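Local coordinates for protein afamin (Homo sapiens, PDB 6FAK) that carries hydrophobic molecules in body fluids, binds vitamin E and keeps lipidated Wnt proteins soluble and active, at residues K169-E174 with V178-T183; P117-D122 with L142-R147; S132-L137 with H163-A168. All blocks are in the same frame, centred on the assembly; numbering follows the deposited sequence. Where two conformers were deposited one is given.

Contact 1: K169-E174 with V178-T183; sequences KSCCEE and VNCLQT. With EDO (1,2-ethanediol), chain S.
Cys171 and Cys180 are joined by a disulfide, one half of the paired-cystine motif of the albumin family. The neighbouring Cys172 forms the second bridge, to Cys127, so two adjacent cysteines tie the end of helix 154-171 to two different helices. The bond between Cys171 SG and Cys180 SG is 2.1 Å long, with a chi3 of -76°, and it brings the two CA atoms to 5.5 Å. The two half-cystines reach it differently: the sulfur of Cys171 stands anti to its carbonyl carbon (chi1 -71°), whereas that of Cys180 stands anti to its backbone N (chi1 -174°). With no hydrogen bond spanning the two segments, the covalent link is their main tie.

Leu181 closes in beside the bridge. Its CB starts neither toward nor away from helix 154-171, yet the branch bends in until CD2 lies 3.7 Å from Cys171 CB. The sulfur itself meets the backbone there, Cys171 SG being 3.3 Å from Leu181 N. The same Leu181 side chain also rests on Pro123 of helix 123-132.

Glu174, three residues after Cys171, reaches the Cys180 half of the bridge. A type I turn from Cys171 to Glu174, with Glu174 N bonded to Cys171 O, folds the chain back so that the extended glutamate reaches helix 177-209. There Glu174 OE1 sits 3.3 Å from Cys180 CB, while its other oxygen turns to a bound 1,2-ethanediol, probably picked up from the crystallisation liquor. One hydroxyl of that molecule, O2, lies within hydrogen-bonding distance of three protein oxygens: Ser170 O at 3.0 Å, Ser170 OG at 3.1 Å and, nearest of them, Glu174 OE2 at 2.7 Å.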
ATOM      1  N   LYS A 169      -3.292   7.439 -26.191  1.00 40.68           N
ATOM      2  CA  LYS A 169      -2.717   7.871 -27.447  1.00 42.27           C
ATOM      3  C   LYS A 169      -2.351   6.700 -28.359  1.00 42.15           C
ATOM      4  O   LYS A 169      -2.677   6.722 -29.567  1.00 43.49           O
ATOM      5  CB  LYS A 169      -1.522   8.771 -27.189  1.00 46.82           C
ATOM      6  CG  LYS A 169      -0.769   9.221 -28.420  1.00 53.66           C
ATOM      7  CD  LYS A 169       0.518   8.417 -28.534  1.00 61.37           C
ATOM      8  CE  LYS A 169       1.167   8.494 -29.897  1.00 60.20           C
ATOM      9  NZ  LYS A 169       2.026   7.295 -30.044  1.00 59.75           N
ATOM     10  N   SER A 170      -1.663   5.703 -27.817  1.00 36.89           N
ATOM     11  CA  SER A 170      -1.224   4.555 -28.616  1.00 36.10           C
ATOM     12  C   SER A 170      -2.399   3.656 -29.102  1.00 35.81           C
ATOM     13  O   SER A 170      -2.465   3.276 -30.275  1.00 37.03           O
ATOM     14  CB  SER A 170      -0.288   3.695 -27.812  1.00 35.68           C
ATOM     15  OG  SER A 170       0.020   2.508 -28.525  1.00 36.23           O
ATOM     16  N   CYS A 171      -3.298   3.335 -28.180  1.00 33.94           N
ATOM     17  CA  CYS A 171      -4.459   2.485 -28.473  1.00 34.39           C
ATOM     18  C   CYS A 171      -5.516   3.127 -29.395  1.00 34.65           C
ATOM     19  O   CYS A 171      -6.212   2.410 -30.125  1.00 33.49           O
ATOM     20  CB  CYS A 171      -5.113   2.000 -27.165  1.00 33.42           C
ATOM     21  SG  CYS A 171      -4.117   0.774 -26.256  1.00 34.46           S
ATOM     22  N   CYS A 172      -5.638   4.448 -29.360  1.00 35.20           N
ATOM     23  CA  CYS A 172      -6.529   5.183 -30.295  1.00 37.98           C
ATOM     24  C   CYS A 172      -6.081   5.151 -31.761  1.00 38.78           C
ATOM     25  O   CYS A 172      -6.863   5.481 -32.647  1.00 38.83           O
ATOM     26  CB  CYS A 172      -6.777   6.627 -29.793  1.00 39.55           C
ATOM     27  SG  CYS A 172      -7.645   6.606 -28.185  1.00 44.26           S
ATOM     28  N   GLU A 173      -4.842   4.731 -32.010  1.00 38.75           N
ATOM     29  CA  GLU A 173      -4.328   4.486 -33.367  1.00 39.01           C
ATOM     30  C   GLU A 173      -4.539   3.019 -33.876  1.00 36.92           C
ATOM     31  O   GLU A 173      -4.141   2.693 -35.006  1.00 37.52           O
ATOM     32  CB  GLU A 173      -2.815   4.794 -33.383  1.00 42.89           C
ATOM     33  CG  GLU A 173      -2.431   6.227 -33.011  1.00 45.73           C
ATOM     34  CD  GLU A 173      -0.934   6.416 -32.723  1.00 53.27           C
ATOM     35  OE1 GLU A 173      -0.187   5.427 -32.466  1.00 50.63           O
ATOM     36  OE2 GLU A 173      -0.494   7.594 -32.727  1.00 60.24           O
ATOM     37  N   GLU A 174      -5.097   2.137 -33.049  1.00 34.90           N
ATOM     38  CA  GLU A 174      -5.229   0.726 -33.416  1.00 35.09           C
ATOM     39  C   GLU A 174      -6.626   0.446 -33.948  1.00 35.93           C
ATOM     40  O   GLU A 174      -7.540   1.218 -33.677  1.00 34.71           O
ATOM     41  CB  GLU A 174      -4.905  -0.205 -32.230  1.00 33.89           C
ATOM     42  CG  GLU A 174      -3.400  -0.156 -31.941  1.00 35.07           C
ATOM     43  CD  GLU A 174      -2.850  -1.166 -30.954  1.00 35.47           C
ATOM     44  OE1 GLU A 174      -3.550  -2.147 -30.604  1.00 35.46           O
ATOM     45  OE2 GLU A 174      -1.669  -0.948 -30.515  1.00 36.68           O
ATOM     46  N   VAL A 178     -10.608  -1.607 -28.095  1.00 33.35           N
ATOM     47  CA  VAL A 178     -11.012  -2.133 -26.791  1.00 34.52           C
ATOM     48  C   VAL A 178      -9.971  -3.081 -26.266  1.00 34.19           C
ATOM     49  O   VAL A 178      -9.642  -2.998 -25.084  1.00 34.26           O
ATOM     50  CB  VAL A 178     -12.358  -2.912 -26.801  1.00 38.78           C
ATOM     51  CG1 VAL A 178     -12.649  -3.585 -25.441  1.00 41.92           C
ATOM     52  CG2 VAL A 178     -13.469  -1.957 -27.076  1.00 44.02           C
ATOM     53  N   ASN A 179      -9.434  -3.967 -27.113  1.00 32.95           N
ATOM     54  CA  ASN A 179      -8.508  -4.983 -26.632  1.00 32.66           C
ATOM     55  C   ASN A 179      -7.215  -4.321 -26.209  1.00 32.84           C
ATOM     56  O   ASN A 179      -6.656  -4.651 -25.149  1.00 31.73           O
ATOM     57  CB  ASN A 179      -8.158  -6.033 -27.670  1.00 32.87           C
ATOM     58  CG  ASN A 179      -7.185  -7.055 -27.104  1.00 34.44           C
ATOM     59  OD1 ASN A 179      -7.541  -7.743 -26.160  1.00 36.65           O
ATOM     60  ND2 ASN A 179      -5.902  -7.057 -27.571  1.00 35.36           N
ATOM     61  N   CYS A 180      -6.732  -3.415 -27.063  1.00 33.31           N
ATOM     62  CA  CYS A 180      -5.513  -2.613 -26.743  1.00 33.89           C
ATOM     63  C   CYS A 180      -5.643  -1.871 -25.380  1.00 32.23           C
ATOM     64  O   CYS A 180      -4.796  -1.992 -24.522  1.00 30.91           O
ATOM     65  CB  CYS A 180      -5.233  -1.599 -27.859  1.00 34.77           C
ATOM     66  SG  CYS A 180      -3.689  -0.658 -27.690  1.00 36.12           S
ATOM     67  N   LEU A 181      -6.694  -1.061 -25.236  1.00 32.05           N
ATOM     68  CA  LEU A 181      -6.932  -0.311 -23.997  1.00 31.52           C
ATOM     69  C   LEU A 181      -6.915  -1.219 -22.772  1.00 31.97           C
ATOM     70  O   LEU A 181      -6.238  -0.899 -21.783  1.00 31.58           O
ATOM     71  CB  LEU A 181      -8.243   0.459 -24.057  1.00 31.79           C
ATOM     72  CG  LEU A 181      -8.303   1.618 -25.041  1.00 32.43           C
ATOM     73  CD1 LEU A 181      -9.742   2.026 -25.302  1.00 32.80           C
ATOM     74  CD2 LEU A 181      -7.506   2.786 -24.474  1.00 35.20           C
ATOM     75  N   GLN A 182      -7.592  -2.358 -22.837  1.00 32.45           N
ATOM     76  CA  GLN A 182      -7.696  -3.234 -21.685  1.00 34.15           C
ATOM     77  C   GLN A 182      -6.353  -3.867 -21.321  1.00 31.90           C
ATOM     78  O   GLN A 182      -5.999  -3.950 -20.175  1.00 32.14           O
ATOM     79  CB  GLN A 182      -8.787  -4.291 -21.906  1.00 40.25           C
ATOM     80  CG  GLN A 182     -10.197  -3.694 -21.912  1.00 49.92           C
ATOM     81  CD  GLN A 182     -11.309  -4.657 -22.376  1.00 61.80           C
ATOM     82  OE1 GLN A 182     -11.062  -5.801 -22.787  1.00 62.96           O
ATOM     83  NE2 GLN A 182     -12.544  -4.181 -22.312  1.00 71.98           N
ATOM     84  N   THR A 183      -5.615  -4.299 -22.339  0.52 31.48           N
ATOM     85  CA  THR A 183      -4.295  -4.932 -22.198  0.52 30.80           C
ATOM     86  C   THR A 183      -3.248  -3.963 -21.647  0.52 30.15           C
ATOM     87  O   THR A 183      -2.553  -4.265 -20.681  0.52 29.70           O
ATOM     88  CB  THR A 183      -3.815  -5.426 -23.597  0.52 30.98           C
ATOM     89  OG1 THR A 183      -4.777  -6.348 -24.111  0.52 30.86           O
ATOM     90  CG2 THR A 183      -2.426  -6.109 -23.560  0.52 31.02           C
TER
HETATM   91  C1  EDO S 815       0.172   2.022 -33.623  1.00 49.95           C
HETATM   92  O1  EDO S 815       0.165   1.548 -34.983  1.00 52.76           O
HETATM   93  C2  EDO S 815      -0.122   0.886 -32.650  1.00 55.97           C
HETATM   94  O2  EDO S 815      -0.465   1.351 -31.312  1.00 44.71           O

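Contact 2: P117-D122 with L142-R147; sequences PFPTLD and LYEVAR
Glu144 OE1 is gripped by two arginines while the rest of its carboxylate lies against Pro119. Arg148 NH1 makes a salt bridge to it, and Arg147 NH1 adds a weak bond of 3.5 Å to the same Glu144 OE1, in the plane of its own guanidinium group. The glutamate chain bends at chi2 (-67°), which turns the carboxylate to the proline ring; Pro119 CG lies 3.6 Å from Glu144 OE2 and 3.7 Å from Glu144 CD.

Phe118 meets the base of the same side chain. Its CZ is 3.7 Å from Glu144 CB, an oblique approach, with ring and carboxylate planes 59° apart. At the ring edge, near its plane, Phe118 CE2 touches Val145 CG2 at 3.9 Å. With an alanine in place of Glu144, the NH1 groups of Arg147 and Arg148 would probably lose their shared anion, and Pro119 the flat group it leans on.

No hydrogen bond crosses between the two segments; the contact is made by side chains, and Phe118 and Pro119 also touch Arg148 of the same helix. This laying of the extended loop 117-122 on helix 134-148 is consistent with the linker that joins the two helical subdomains of an albumin domain.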
ATOM      1  N   PRO A 117     -19.321   2.502  -9.651  1.00 43.15           N
ATOM      2  CA  PRO A 117     -18.275   1.827 -10.410  1.00 44.91           C
ATOM      3  C   PRO A 117     -17.542   2.867 -11.285  1.00 42.71           C
ATOM      4  O   PRO A 117     -18.149   3.809 -11.766  1.00 41.59           O
ATOM      5  CB  PRO A 117     -19.043   0.818 -11.287  1.00 45.27           C
ATOM      6  CG  PRO A 117     -20.446   0.790 -10.783  1.00 47.52           C
ATOM      7  CD  PRO A 117     -20.687   2.076 -10.054  1.00 45.33           C
ATOM      8  N   PHE A 118     -16.242   2.729 -11.421  1.00 42.15           N
ATOM      9  CA  PHE A 118     -15.456   3.689 -12.212  1.00 43.60           C
ATOM     10  C   PHE A 118     -16.116   3.989 -13.567  1.00 44.84           C
ATOM     11  O   PHE A 118     -16.380   3.051 -14.320  1.00 47.92           O
ATOM     12  CB  PHE A 118     -14.061   3.111 -12.444  1.00 42.61           C
ATOM     13  CG  PHE A 118     -13.065   4.131 -12.833  1.00 42.82           C
ATOM     14  CD1 PHE A 118     -13.067   4.686 -14.129  1.00 43.52           C
ATOM     15  CD2 PHE A 118     -12.137   4.585 -11.908  1.00 41.07           C
ATOM     16  CE1 PHE A 118     -12.142   5.655 -14.484  1.00 41.97           C
ATOM     17  CE2 PHE A 118     -11.202   5.550 -12.269  1.00 42.77           C
ATOM     18  CZ  PHE A 118     -11.202   6.084 -13.555  1.00 41.63           C
ATOM     19  N   PRO A 119     -16.367   5.281 -13.903  1.00 44.99           N
ATOM     20  CA  PRO A 119     -17.088   5.515 -15.179  1.00 49.75           C
ATOM     21  C   PRO A 119     -16.222   5.252 -16.430  1.00 56.49           C
ATOM     22  O   PRO A 119     -15.391   6.087 -16.800  1.00 61.89           O
ATOM     23  CB  PRO A 119     -17.508   6.995 -15.103  1.00 45.86           C
ATOM     24  CG  PRO A 119     -16.510   7.615 -14.193  1.00 44.33           C
ATOM     25  CD  PRO A 119     -15.996   6.549 -13.243  1.00 42.67           C
ATOM     26  N   THR A 120     -16.406   4.093 -17.050  1.00 60.17           N
ATOM     27  CA  THR A 120     -15.679   3.759 -18.293  1.00 67.56           C
ATOM     28  C   THR A 120     -16.349   4.411 -19.513  1.00 59.89           C
ATOM     29  O   THR A 120     -17.541   4.250 -19.708  1.00 66.55           O
ATOM     30  CB  THR A 120     -15.615   2.235 -18.549  1.00 71.87           C
ATOM     31  OG1 THR A 120     -15.316   1.542 -17.332  1.00 83.11           O
ATOM     32  CG2 THR A 120     -14.540   1.911 -19.603  1.00 76.07           C
ATOM     33  N   LEU A 121     -15.574   5.134 -20.319  1.00 56.04           N
ATOM     34  CA  LEU A 121     -16.064   5.693 -21.569  1.00 57.09           C
ATOM     35  C   LEU A 121     -16.099   4.627 -22.643  1.00 55.55           C
ATOM     36  O   LEU A 121     -15.306   3.679 -22.645  1.00 51.89           O
ATOM     37  CB  LEU A 121     -15.172   6.838 -22.065  1.00 61.17           C
ATOM     38  CG  LEU A 121     -15.143   8.112 -21.223  1.00 68.05           C
ATOM     39  CD1 LEU A 121     -13.874   8.912 -21.495  1.00 68.66           C
ATOM     40  CD2 LEU A 121     -16.391   8.948 -21.466  1.00 70.84           C
ATOM     41  N   ASP A 122     -17.010   4.807 -23.584  1.00 53.42           N
ATOM     42  CA  ASP A 122     -16.961   4.067 -24.829  1.00 53.93           C
ATOM     43  C   ASP A 122     -15.592   4.313 -25.504  1.00 49.21           C
ATOM     44  O   ASP A 122     -15.159   5.459 -25.645  1.00 46.79           O
ATOM     45  CB  ASP A 122     -18.100   4.521 -25.763  1.00 54.13           C
ATOM     46  CG  ASP A 122     -18.051   3.833 -27.106  1.00 53.40           C
ATOM     47  OD1 ASP A 122     -18.531   2.691 -27.207  1.00 52.69           O
ATOM     48  OD2 ASP A 122     -17.507   4.429 -28.045  1.00 50.25           O
ATOM     49  N   LEU A 142      -8.160  12.026 -13.613  1.00 31.83           N
ATOM     50  CA  LEU A 142      -7.447  12.329 -12.430  1.00 32.23           C
ATOM     51  C   LEU A 142      -8.377  12.530 -11.208  1.00 29.51           C
ATOM     52  O   LEU A 142      -8.086  12.026 -10.129  1.00 29.01           O
ATOM     53  CB  LEU A 142      -6.587  13.556 -12.669  1.00 33.60           C
ATOM     54  CG  LEU A 142      -5.242  13.754 -12.022  1.00 38.64           C
ATOM     55  CD1 LEU A 142      -4.445  12.469 -11.894  1.00 39.34           C
ATOM     56  CD2 LEU A 142      -4.450  14.798 -12.828  1.00 38.93           C
ATOM     57  N   TYR A 143      -9.462  13.284 -11.390  1.00 27.89           N
ATOM     58  CA  TYR A 143     -10.561  13.321 -10.422  1.00 27.30           C
ATOM     59  C   TYR A 143     -11.031  11.932  -9.997  1.00 26.87           C
ATOM     60  O   TYR A 143     -11.158  11.657  -8.797  1.00 25.93           O
ATOM     61  CB  TYR A 143     -11.724  14.126 -11.002  1.00 28.09           C
ATOM     62  CG  TYR A 143     -13.050  14.024 -10.337  1.00 28.41           C
ATOM     63  CD1 TYR A 143     -13.285  14.651  -9.126  1.00 28.65           C
ATOM     64  CD2 TYR A 143     -14.115  13.355 -10.949  1.00 29.17           C
ATOM     65  CE1 TYR A 143     -14.524  14.573  -8.500  1.00 28.74           C
ATOM     66  CE2 TYR A 143     -15.370  13.288 -10.346  1.00 28.92           C
ATOM     67  CZ  TYR A 143     -15.571  13.923  -9.135  1.00 28.62           C
ATOM     68  OH  TYR A 143     -16.796  13.879  -8.548  1.00 29.08           O
ATOM     69  N   GLU A 144     -11.331  11.069 -10.971  1.00 27.18           N
ATOM     70  CA  GLU A 144     -11.957   9.791 -10.689  1.00 27.49           C
ATOM     71  C   GLU A 144     -10.964   8.853 -10.009  1.00 26.51           C
ATOM     72  O   GLU A 144     -11.334   8.125  -9.042  1.00 26.30           O
ATOM     73  CB  GLU A 144     -12.574   9.155 -11.953  1.00 29.54           C
ATOM     74  CG  GLU A 144     -13.747   9.939 -12.613  1.00 31.42           C
ATOM     75  CD  GLU A 144     -15.044  10.030 -11.813  1.00 34.53           C
ATOM     76  OE1 GLU A 144     -15.130   9.467 -10.704  1.00 34.57           O
ATOM     77  OE2 GLU A 144     -16.012  10.684 -12.316  1.00 37.14           O
ATOM     78  N   VAL A 145      -9.699   8.927 -10.419  1.00 25.53           N
ATOM     79  CA  VAL A 145      -8.646   8.129  -9.789  1.00 25.07           C
ATOM     80  C   VAL A 145      -8.337   8.584  -8.358  1.00 24.25           C
ATOM     81  O   VAL A 145      -8.281   7.769  -7.432  1.00 24.07           O
ATOM     82  CB  VAL A 145      -7.390   8.057 -10.687  1.00 25.65           C
ATOM     83  CG1 VAL A 145      -6.312   7.239 -10.004  1.00 25.76           C
ATOM     84  CG2 VAL A 145      -7.741   7.334 -11.995  1.00 26.49           C
ATOM     85  N   ALA A 146      -8.183   9.891  -8.148  1.00 23.90           N
ATOM     86  CA  ALA A 146      -7.772  10.416  -6.850  1.00 23.51           C
ATOM     87  C   ALA A 146      -8.812  10.205  -5.737  1.00 23.43           C
ATOM     88  O   ALA A 146      -8.470   9.817  -4.638  1.00 23.17           O
ATOM     89  CB  ALA A 146      -7.434  11.878  -6.963  1.00 23.56           C
ATOM     90  N   ARG A 147     -10.092  10.394  -6.050  1.00 23.54           N
ATOM     91  CA  ARG A 147     -11.146  10.161  -5.051  1.00 23.66           C
ATOM     92  C   ARG A 147     -11.244   8.707  -4.649  1.00 23.69           C
ATOM     93  O   ARG A 147     -11.631   8.419  -3.512  1.00 23.51           O
ATOM     94  CB  ARG A 147     -12.518  10.721  -5.514  1.00 24.01           C
ATOM     95  CG  ARG A 147     -13.107  10.054  -6.758  1.00 24.53           C
ATOM     96  CD  ARG A 147     -14.070  10.993  -7.513  1.00 25.19           C
ATOM     97  NE  ARG A 147     -15.172  11.419  -6.642  1.00 25.66           N
ATOM     98  CZ  ARG A 147     -16.455  11.140  -6.806  1.00 26.24           C
ATOM     99  NH1 ARG A 147     -16.864  10.450  -7.872  1.00 26.72           N
ATOM    100  NH2 ARG A 147     -17.337  11.544  -5.899  1.00 26.28           N
TER

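Contact 3: S132-L137 with H163-A168; sequences SNRESL and HFEEVA
Arg134 and Glu165 form a side-on, two-pronged salt bridge between helices 134-148 and 154-171, consecutive helices of the first albumin domain. The start of one lies beside the later part of the other, as in an antiparallel helical hairpin. Their backbones stand well apart here, the nearest CA atoms being those of Arg134 and Glu165 at 9.2 Å, and long side chains bridge the gap.

The ionic interaction uses the NE edge of the guanidinium. Arg134 NH2 donates to the syn lone pair of Glu165 OE2 at 3.1 Å, in a somewhat bent bond, with the oxygen 22° out of the guanidinium plane. Arg134 NE donates to Glu165 OE1 at 2.3 Å, a modelled separation too short to be trusted in detail, although the pairing itself agrees with the other prong. The two flat groups are nearly coplanar, 25° apart, while the side chains cross at about a right angle. Glu165 reaches across as an extended chain with CG anti to its backbone N (chi1 174°), whereas Arg134 bends at chi3 to present its edge.

A second polar partner reaches the same carboxylate: Tyr130 OH, from helix 123-132, also hydrogen-bonds to Glu165 OE1. The pairing of Arg134 NH2 with Glu165 OE2 would probably favour the charged form of the carboxylate.

Apolar contacts lie mainly outside this pair of segments. Leu137 packs on Ala129 and Tyr130 of helix 123-132, and Phe164 meets Phe141 of helix 134-148.

Backbone bonds complete the frame. Around Glu165 the helix keeps its regular pattern, with Ala168 N bonded to Phe164 O and Val167 N to His163 O, each at 3.0 Å.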
ATOM      1  N   SER A 132     -10.415  15.709 -29.323  0.51 69.94           N
ATOM      2  CA  SER A 132     -11.159  16.975 -29.218  0.51 74.26           C
ATOM      3  C   SER A 132     -10.778  17.781 -27.963  0.51 74.09           C
ATOM      4  O   SER A 132     -10.288  18.905 -28.088  0.51 72.57           O
ATOM      5  CB  SER A 132     -12.676  16.741 -29.283  0.51 79.53           C
ATOM      6  OG  SER A 132     -13.115  15.824 -28.298  0.51 82.08           O
ATOM      7  N   ASN A 133     -10.983  17.201 -26.773  0.51 73.70           N
ATOM      8  CA  ASN A 133     -10.730  17.898 -25.486  0.51 66.77           C
ATOM      9  C   ASN A 133      -9.873  17.061 -24.511  0.51 64.09           C
ATOM     10  O   ASN A 133     -10.396  16.341 -23.650  0.51 59.38           O
ATOM     11  CB  ASN A 133     -12.046  18.391 -24.832  0.51 67.51           C
ATOM     12  CG  ASN A 133     -13.154  17.339 -24.813  0.51 66.04           C
ATOM     13  OD1 ASN A 133     -13.352  16.603 -25.779  0.51 66.80           O
ATOM     14  ND2 ASN A 133     -13.898  17.288 -23.713  0.51 62.21           N
ATOM     15  N   ARG A 134      -8.551  17.173 -24.672  1.00 59.08           N
ATOM     16  CA  ARG A 134      -7.592  16.368 -23.940  1.00 59.39           C
ATOM     17  C   ARG A 134      -7.427  16.790 -22.468  1.00 64.67           C
ATOM     18  O   ARG A 134      -7.169  15.944 -21.607  1.00 58.31           O
ATOM     19  CB  ARG A 134      -6.241  16.459 -24.644  1.00 57.10           C
ATOM     20  CG  ARG A 134      -5.114  15.604 -24.065  1.00 62.49           C
ATOM     21  CD  ARG A 134      -3.741  16.002 -24.613  1.00 67.46           C
ATOM     22  NE  ARG A 134      -2.682  15.831 -23.610  1.00 69.10           N
ATOM     23  CZ  ARG A 134      -2.209  16.772 -22.777  1.00 71.25           C
ATOM     24  NH1 ARG A 134      -2.655  18.034 -22.835  1.00 69.94           N
ATOM     25  NH2 ARG A 134      -1.258  16.458 -21.899  1.00 70.85           N
ATOM     26  N   GLU A 135      -7.521  18.094 -22.210  1.00 64.17           N
ATOM     27  CA  GLU A 135      -7.392  18.652 -20.873  1.00 59.52           C
ATOM     28  C   GLU A 135      -8.603  18.180 -20.054  1.00 57.33           C
ATOM     29  O   GLU A 135      -8.446  17.703 -18.922  1.00 57.75           O
ATOM     30  CB  GLU A 135      -7.318  20.192 -20.926  1.00 70.68           C
ATOM     31  CG  GLU A 135      -6.168  20.824 -20.147  1.00 78.79           C
ATOM     32  CD  GLU A 135      -6.099  22.346 -20.332  1.00 88.96           C
ATOM     33  OE1 GLU A 135      -7.141  23.013 -20.143  1.00 91.04           O
ATOM     34  OE2 GLU A 135      -5.012  22.884 -20.664  1.00 84.83           O
ATOM     35  N   SER A 136      -9.797  18.272 -20.628  1.00 52.00           N
ATOM     36  CA  SER A 136     -11.001  17.753 -19.963  1.00 52.69           C
ATOM     37  C   SER A 136     -10.966  16.263 -19.622  1.00 53.78           C
ATOM     38  O   SER A 136     -11.485  15.863 -18.572  1.00 53.98           O
ATOM     39  CB  SER A 136     -12.245  18.012 -20.786  1.00 53.73           C
ATOM     40  OG  SER A 136     -13.403  17.627 -20.051  1.00 55.19           O
ATOM     41  N   LEU A 137     -10.374  15.451 -20.499  1.00 54.11           N
ATOM     42  CA  LEU A 137     -10.342  14.008 -20.305  1.00 50.03           C
ATOM     43  C   LEU A 137      -9.403  13.664 -19.183  1.00 47.41           C
ATOM     44  O   LEU A 137      -9.729  12.855 -18.337  1.00 47.57           O
ATOM     45  CB  LEU A 137      -9.890  13.287 -21.572  1.00 54.03           C
ATOM     46  CG  LEU A 137      -9.958  11.753 -21.495  1.00 55.33           C
ATOM     47  CD1 LEU A 137     -11.337  11.272 -21.914  1.00 58.58           C
ATOM     48  CD2 LEU A 137      -8.868  11.099 -22.332  1.00 55.94           C
ATOM     49  N   HIS A 163       1.221   7.943 -17.927  1.00 35.79           N
ATOM     50  CA  HIS A 163       1.200   6.630 -18.540  1.00 36.77           C
ATOM     51  C   HIS A 163      -0.172   6.250 -19.096  1.00 35.75           C
ATOM     52  O   HIS A 163      -0.256   5.663 -20.197  1.00 33.32           O
ATOM     53  CB  HIS A 163       1.788   5.616 -17.603  1.00 39.05           C
ATOM     54  CG  HIS A 163       3.267   5.741 -17.536  1.00 44.81           C
ATOM     55  ND1 HIS A 163       4.109   4.861 -18.177  1.00 51.94           N
ATOM     56  CD2 HIS A 163       4.055   6.733 -17.061  1.00 49.87           C
ATOM     57  CE1 HIS A 163       5.361   5.252 -18.007  1.00 53.15           C
ATOM     58  NE2 HIS A 163       5.354   6.386 -17.332  1.00 54.98           N
ATOM     59  N   PHE A 164      -1.229   6.661 -18.395  1.00 34.00           N
ATOM     60  CA  PHE A 164      -2.560   6.424 -18.879  1.00 38.31           C
ATOM     61  C   PHE A 164      -2.790   7.188 -20.187  1.00 37.54           C
ATOM     62  O   PHE A 164      -3.344   6.633 -21.124  1.00 36.87           O
ATOM     63  CB  PHE A 164      -3.631   6.656 -17.804  1.00 42.36           C
ATOM     64  CG  PHE A 164      -4.058   5.374 -17.083  1.00 45.95           C
ATOM     65  CD1 PHE A 164      -4.680   4.341 -17.782  1.00 48.37           C
ATOM     66  CD2 PHE A 164      -3.849   5.206 -15.705  1.00 49.92           C
ATOM     67  CE1 PHE A 164      -5.091   3.183 -17.122  1.00 49.99           C
ATOM     68  CE2 PHE A 164      -4.282   4.056 -15.032  1.00 49.99           C
ATOM     69  CZ  PHE A 164      -4.887   3.034 -15.748  1.00 46.67           C
ATOM     70  N   GLU A 165      -2.306   8.417 -20.268  1.00 36.87           N
ATOM     71  CA  GLU A 165      -2.341   9.171 -21.500  1.00 41.13           C
ATOM     72  C   GLU A 165      -1.574   8.521 -22.690  1.00 38.42           C
ATOM     73  O   GLU A 165      -2.053   8.543 -23.842  1.00 39.40           O
ATOM     74  CB  GLU A 165      -1.873  10.620 -21.259  1.00 46.77           C
ATOM     75  CG  GLU A 165      -1.757  11.414 -22.558  1.00 49.41           C
ATOM     76  CD  GLU A 165      -1.725  12.918 -22.369  1.00 58.20           C
ATOM     77  OE1 GLU A 165      -2.105  13.620 -23.338  1.00 64.41           O
ATOM     78  OE2 GLU A 165      -1.321  13.401 -21.285  1.00 52.75           O
ATOM     79  N   GLU A 166      -0.392   7.990 -22.432  1.00 36.05           N
ATOM     80  CA  GLU A 166       0.347   7.235 -23.440  1.00 38.74           C
ATOM     81  C   GLU A 166      -0.438   5.970 -23.904  1.00 36.43           C
ATOM     82  O   GLU A 166      -0.329   5.569 -25.065  1.00 39.54           O
ATOM     83  CB  GLU A 166       1.720   6.774 -22.930  1.00 44.10           C
ATOM     84  CG  GLU A 166       2.691   7.829 -22.378  1.00 58.32           C
ATOM     85  CD  GLU A 166       2.719   9.177 -23.101  1.00 77.00           C
ATOM     86  OE1 GLU A 166       2.609   9.232 -24.356  1.00 99.38           O
ATOM     87  OE2 GLU A 166       2.896  10.200 -22.399  1.00 87.55           O
ATOM     88  N   VAL A 167      -1.195   5.345 -23.015  1.00 32.40           N
ATOM     89  CA  VAL A 167      -2.036   4.209 -23.367  1.00 32.33           C
ATOM     90  C   VAL A 167      -3.137   4.661 -24.317  1.00 33.84           C
ATOM     91  O   VAL A 167      -3.361   4.012 -25.309  1.00 32.52           O
ATOM     92  CB  VAL A 167      -2.580   3.474 -22.141  1.00 32.11           C
ATOM     93  CG1 VAL A 167      -3.716   2.483 -22.497  1.00 31.77           C
ATOM     94  CG2 VAL A 167      -1.434   2.755 -21.444  1.00 31.93           C
ATOM     95  N   ALA A 168      -3.801   5.774 -23.999  1.00 34.26           N
ATOM     96  CA  ALA A 168      -4.906   6.292 -24.782  1.00 35.56           C
ATOM     97  C   ALA A 168      -4.402   6.720 -26.158  1.00 39.07           C
ATOM     98  O   ALA A 168      -4.990   6.376 -27.174  1.00 39.05           O
ATOM     99  CB  ALA A 168      -5.583   7.472 -24.073  1.00 34.69           C
TER

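All three contacts lie in the first albumin domain, on the same side of the chain's centre. Contact 3 shares helix 134-148 with contact 2 and helix 154-171 with contact 1, its centre about 13 Å and 12 Å from theirs; the centres of contacts 1 and 2 are about 17 Å apart. Along the chain the segments of contacts 2 and 3 alternate, and contact 1 follows both. Contact 3 touches both others, through Leu121 CD1 and Leu137 CD1 at 3.5 Å and Leu181 O and Val167 CG1 at 4.3 Å, whereas contacts 1 and 2 stay about 6 Å apart at their nearest atoms. Helix 177-209, tied by contact 1, continues into region 194-298, which binds hydrophobic ligands.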